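Local coordinates for protein LIN-41 (Caenorhabditis elegans, PDB 4UMG) that controls the onset of developmental plasticity as a TRIM-NHL protein, of which this is the filamin domain, at residues 3-15 with 28-40. Residues are numbered along the deposited sequence; the frame is centred on the assembly and turned at random.
Sequences SGPCAKNSSIVGD and IYVQLRDACGDLL
Antiparallel strand pairing at the sheet edge, Ser11 and Ile12 against Val30 and Gln31, runs on into loop-to-loop contact in which Gly4 to Cys6, Asn9 and Ser10 meet residues 32-37 and Leu40. Ser11 and Gln31 form the hydrogen-bonded pair (Gln31 N to Ser11 O 2.8 Å), and Val13 N gives a nearly straight bond to Tyr29 O. On the inner face the Ile12 CG2 methyl, anti to its own backbone nitrogen, meets Ile28 CG2 at 3.5 Å, beside Phe17 and Leu111. In the immunoglobulin-like filamin repeat, 11-12 is a short outermost strand beside 26-31, while Ser10 and Ser11 also reach Ser121 of strand 118-130. Ser10 OG accepts from Arg33 N (3.2 Å, 167° at the hydrogen) and donates to Cys6 O from above the carbonyl plane, tying the 6-10 turn to the backbone at Arg33. An alanine here has no hydroxyl, and the 6-10 turn would probably be held less firmly against Arg33, whose N would have no OG to bond. Cys6 N binds Arg33 O at 2.8 Å. Farther out, Asn9 ND2 bonds Asp34 O in its amide plane (2.9 Å) and more weakly Ala35 O, gripping the type I turn 34-37. The extended Arg33 chain passes Asn9 O, its guanidinium bonding Gly37 O at the edge under Leu39 CD2; water 2 joins its NE to Asn9 O and Ser11 OG. Leu40 CD1 packs 3.8 Å from Pro5 CB.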
loop_
_atom_site.group_PDB
_atom_site.type_symbol
_atom_site.label_atom_id
_atom_site.label_comp_id
_atom_site.label_asym_id
_atom_site.label_seq_id
_atom_site.Cartn_x
_atom_site.Cartn_y
_atom_site.Cartn_z
ATOM N N SER A 3 -16.957 -12.827 3.926
ATOM C CA SER A 3 -17.310 -11.612 4.663
ATOM C C SER A 3 -16.510 -10.383 4.199
ATOM O O SER A 3 -16.769 -9.262 4.651
ATOM C CB SER A 3 -17.151 -11.831 6.167
ATOM O OG SER A 3 -17.558 -10.685 6.898
ATOM N N GLY A 4 -15.567 -10.602 3.286
ATOM C CA GLY A 4 -14.740 -9.539 2.733
ATOM C C GLY A 4 -13.571 -9.147 3.614
ATOM O O GLY A 4 -13.458 -9.647 4.737
ATOM N N PRO A 5 -12.683 -8.245 3.139
ATOM C CA PRO A 5 -11.519 -7.869 3.953
ATOM C C PRO A 5 -11.881 -7.028 5.172
ATOM O O PRO A 5 -12.935 -6.390 5.205
ATOM C CB PRO A 5 -10.629 -7.116 2.962
ATOM C CG PRO A 5 -11.596 -6.504 1.993
ATOM C CD PRO A 5 -12.672 -7.543 1.834
ATOM N N CYS A 6 -11.019 -7.080 6.191
ATOM C CA CYS A 6 -11.185 -6.384 7.458
ATOM C C CYS A 6 -9.978 -5.479 7.588
ATOM O O CYS A 6 -8.848 -5.950 7.565
ATOM C CB CYS A 6 -11.262 -7.396 8.599
ATOM S SG CYS A 6 -11.129 -6.677 10.248
ATOM N N ALA A 7 -10.205 -4.170 7.734
ATOM C CA ALA A 7 -9.091 -3.249 7.814
ATOM C C ALA A 7 -8.077 -3.555 8.933
ATOM O O ALA A 7 -6.872 -3.594 8.671
ATOM C CB ALA A 7 -9.607 -1.816 7.943
ATOM N N LYS A 8 -8.543 -3.766 10.159
ATOM C CA LYS A 8 -7.645 -4.008 11.293
ATOM C C LYS A 8 -6.816 -5.260 11.174
ATOM O O LYS A 8 -5.741 -5.332 11.780
ATOM C CB LYS A 8 -8.397 -3.980 12.636
ATOM C CG LYS A 8 -9.407 -5.068 12.888
ATOM C CD LYS A 8 -10.218 -4.680 14.120
ATOM C CE LYS A 8 -11.298 -5.672 14.457
ATOM N NZ LYS A 8 -11.942 -5.271 15.743
ATOM N N ASN A 9 -7.305 -6.268 10.411
ATOM C CA ASN A 9 -6.574 -7.516 10.258
ATOM C C ASN A 9 -5.690 -7.556 9.019
ATOM O O ASN A 9 -4.922 -8.512 8.849
ATOM C CB ASN A 9 -7.523 -8.746 10.241
ATOM C CG ASN A 9 -8.229 -8.986 11.576
ATOM O OD1 ASN A 9 -7.922 -8.370 12.616
ATOM N ND2 ASN A 9 -9.214 -9.861 11.579
ATOM N N SER A 10 -5.857 -6.576 8.124
ATOM C CA SER A 10 -5.087 -6.450 6.875
ATOM C C SER A 10 -3.812 -5.648 7.134
ATOM O O SER A 10 -3.814 -4.731 7.958
ATOM C CB SER A 10 -5.935 -5.828 5.770
ATOM O OG SER A 10 -7.039 -6.696 5.556
ATOM N N SER A 11 -2.707 -6.007 6.471
ATOM C CA SER A 11 -1.446 -5.323 6.731
ATOM C C SER A 11 -0.506 -5.355 5.553
ATOM O O SER A 11 -0.616 -6.230 4.696
ATOM C CB SER A 11 -0.732 -5.994 7.906
ATOM O OG SER A 11 -0.524 -7.368 7.627
ATOM N N ILE A 12 0.504 -4.489 5.588
ATOM C CA ILE A 12 1.567 -4.492 4.574
ATOM C C ILE A 12 2.523 -5.631 4.950
ATOM O O ILE A 12 2.816 -5.827 6.138
ATOM C CB ILE A 12 2.291 -3.121 4.521
ATOM C CG1 ILE A 12 1.324 -1.966 4.153
ATOM C CG2 ILE A 12 3.524 -3.174 3.594
ATOM C CD1 ILE A 12 1.809 -0.539 4.563
ATOM N N VAL A 13 2.994 -6.375 3.944
ATOM C CA VAL A 13 3.930 -7.494 4.114
ATOM C C VAL A 13 5.361 -6.930 4.214
ATOM O O VAL A 13 5.883 -6.384 3.239
ATOM C CB VAL A 13 3.784 -8.529 2.966
ATOM C CG1 VAL A 13 4.790 -9.681 3.107
ATOM C CG2 VAL A 13 2.363 -9.071 2.892
ATOM N N GLY A 14 5.958 -7.045 5.396
ATOM C CA GLY A 14 7.323 -6.596 5.663
ATOM C C GLY A 14 7.474 -5.095 5.828
ATOM O O GLY A 14 6.482 -4.352 5.818
ATOM N N ASP A 15 8.722 -4.644 6.017
ATOM C CA ASP A 15 9.024 -3.219 6.173
ATOM C C ASP A 15 9.847 -2.658 5.003
ATOM O O ASP A 15 10.319 -1.523 5.085
ATOM C CB ASP A 15 9.690 -2.928 7.534
ATOM C CG ASP A 15 8.783 -3.130 8.729
ATOM O OD1 ASP A 15 7.990 -2.211 9.032
ATOM O OD2 ASP A 15 8.899 -4.185 9.390
ATOM N N ILE A 28 4.650 -2.736 -3.350
ATOM C CA ILE A 28 4.381 -2.986 -1.933
ATOM C C ILE A 28 3.324 -4.080 -1.914
ATOM O O ILE A 28 2.358 -3.998 -2.676
ATOM C CB ILE A 28 3.894 -1.711 -1.195
ATOM C CG1 ILE A 28 4.913 -0.546 -1.326
ATOM C CG2 ILE A 28 3.572 -2.013 0.292
ATOM C CD1 ILE A 28 4.255 0.827 -0.941
ATOM N N TYR A 29 3.493 -5.098 -1.054
ATOM C CA TYR A 29 2.524 -6.187 -0.976
ATOM C C TYR A 29 1.692 -6.041 0.272
ATOM O O TYR A 29 2.238 -5.727 1.324
ATOM C CB TYR A 29 3.226 -7.547 -0.991
ATOM C CG TYR A 29 3.866 -7.843 -2.324
ATOM C CD1 TYR A 29 3.103 -8.281 -3.401
ATOM C CD2 TYR A 29 5.224 -7.624 -2.530
ATOM C CE1 TYR A 29 3.690 -8.582 -4.625
ATOM C CE2 TYR A 29 5.816 -7.883 -3.765
ATOM C CZ TYR A 29 5.043 -8.354 -4.811
ATOM O OH TYR A 29 5.614 -8.637 -6.030
ATOM N N VAL A 30 0.360 -6.184 0.132
ATOM C CA VAL A 30 -0.622 -6.058 1.219
ATOM C C VAL A 30 -1.378 -7.382 1.401
ATOM O O VAL A 30 -1.832 -7.984 0.429
ATOM C CB VAL A 30 -1.574 -4.856 0.978
ATOM C CG1 VAL A 30 -2.619 -4.727 2.086
ATOM C CG2 VAL A 30 -0.787 -3.554 0.837
ATOM N N GLN A 31 -1.446 -7.866 2.642
ATOM C CA GLN A 31 -2.115 -9.116 2.934
ATOM C C GLN A 31 -3.494 -8.768 3.453
ATOM O O GLN A 31 -3.594 -8.112 4.487
ATOM C CB GLN A 31 -1.307 -9.855 4.012
ATOM C CG GLN A 31 -1.787 -11.253 4.328
ATOM C CD GLN A 31 -1.630 -12.201 3.180
ATOM O OE1 GLN A 31 -2.545 -12.368 2.363
ATOM N NE2 GLN A 31 -0.516 -12.925 3.159
ATOM N N LEU A 32 -4.544 -9.150 2.714
ATOM C CA LEU A 32 -5.920 -8.893 3.128
ATOM C C LEU A 32 -6.433 -10.100 3.894
ATOM O O LEU A 32 -6.267 -11.253 3.465
ATOM C CB LEU A 32 -6.829 -8.625 1.927
ATOM C CG LEU A 32 -6.456 -7.431 1.009
ATOM C CD1 LEU A 32 -7.348 -7.388 -0.193
ATOM C CD2 LEU A 32 -6.561 -6.079 1.743
ATOM N N ARG A 33 -7.012 -9.839 5.042
ATOM C CA ARG A 33 -7.589 -10.872 5.898
ATOM C C ARG A 33 -8.985 -10.455 6.278
ATOM O O ARG A 33 -9.226 -9.239 6.407
ATOM C CB ARG A 33 -6.768 -11.053 7.204
ATOM C CG ARG A 33 -5.342 -11.620 6.934
ATOM C CD ARG A 33 -4.591 -11.865 8.238
ATOM N NE ARG A 33 -3.194 -12.257 8.015
ATOM C CZ ARG A 33 -2.758 -13.516 8.029
ATOM N NH1 ARG A 33 -3.602 -14.516 8.242
ATOM N NH2 ARG A 33 -1.478 -13.785 7.801
ATOM N N ASP A 34 -9.890 -11.425 6.478
ATOM C CA ASP A 34 -11.257 -11.115 6.921
ATOM C C ASP A 34 -11.289 -10.891 8.447
ATOM O O ASP A 34 -10.234 -10.906 9.078
ATOM C CB ASP A 34 -12.222 -12.232 6.540
ATOM C CG ASP A 34 -11.869 -13.616 7.080
ATOM O OD1 ASP A 34 -11.225 -13.699 8.154
ATOM O OD2 ASP A 34 -12.226 -14.616 6.426
ATOM N N ALA A 35 -12.499 -10.671 9.022
ATOM C CA ALA A 35 -12.702 -10.427 10.462
ATOM C C ALA A 35 -12.163 -11.570 11.341
ATOM O O ALA A 35 -11.836 -11.353 12.504
ATOM C CB ALA A 35 -14.182 -10.201 10.753
ATOM N N CYS A 36 -12.112 -12.803 10.800
ATOM C CA CYS A 36 -11.629 -13.980 11.518
ATOM C C CYS A 36 -10.102 -14.136 11.438
ATOM O O CYS A 36 -9.531 -15.011 12.101
ATOM C CB CYS A 36 -12.344 -15.228 11.001
ATOM S SG CYS A 36 -14.141 -15.141 11.164
ATOM N N GLY A 37 -9.453 -13.319 10.616
ATOM C CA GLY A 37 -8.014 -13.389 10.451
ATOM C C GLY A 37 -7.598 -14.312 9.334
ATOM O O GLY A 37 -6.400 -14.525 9.124
ATOM N N ASP A 38 -8.579 -14.866 8.621
ATOM C CA ASP A 38 -8.280 -15.779 7.503
ATOM C C ASP A 38 -7.887 -14.983 6.265
ATOM O O ASP A 38 -8.489 -13.961 5.983
ATOM C CB ASP A 38 -9.499 -16.652 7.157
ATOM C CG ASP A 38 -9.856 -17.705 8.197
ATOM O OD1 ASP A 38 -8.951 -18.452 8.621
ATOM O OD2 ASP A 38 -11.041 -17.821 8.530
ATOM N N LEU A 39 -6.940 -15.494 5.469
ATOM C CA LEU A 39 -6.558 -14.769 4.240
ATOM C C LEU A 39 -7.730 -14.829 3.263
ATOM O O LEU A 39 -8.423 -15.854 3.249
ATOM C CB LEU A 39 -5.325 -15.431 3.570
ATOM C CG LEU A 39 -4.056 -15.589 4.404
ATOM C CD1 LEU A 39 -2.987 -16.271 3.621
ATOM C CD2 LEU A 39 -3.524 -14.287 4.814
ATOM N N LEU A 40 -7.970 -13.750 2.459
ATOM C CA LEU A 40 -9.069 -13.801 1.489
ATOM C C LEU A 40 -8.847 -14.929 0.490
ATOM O O LEU A 40 -7.701 -15.205 0.148
ATOM C CB LEU A 40 -9.272 -12.472 0.759
ATOM C CG LEU A 40 -9.804 -11.292 1.553
ATOM C CD1 LEU A 40 -10.084 -10.128 0.627
ATOM C CD2 LEU A 40 -11.076 -11.647 2.310
HETATM O O HOH W 1 -14.481 -9.875 7.218
HETATM O O HOH W 2 -2.371 -9.328 7.966
HETATM O O HOH W 3 5.669 -5.392 0.677
#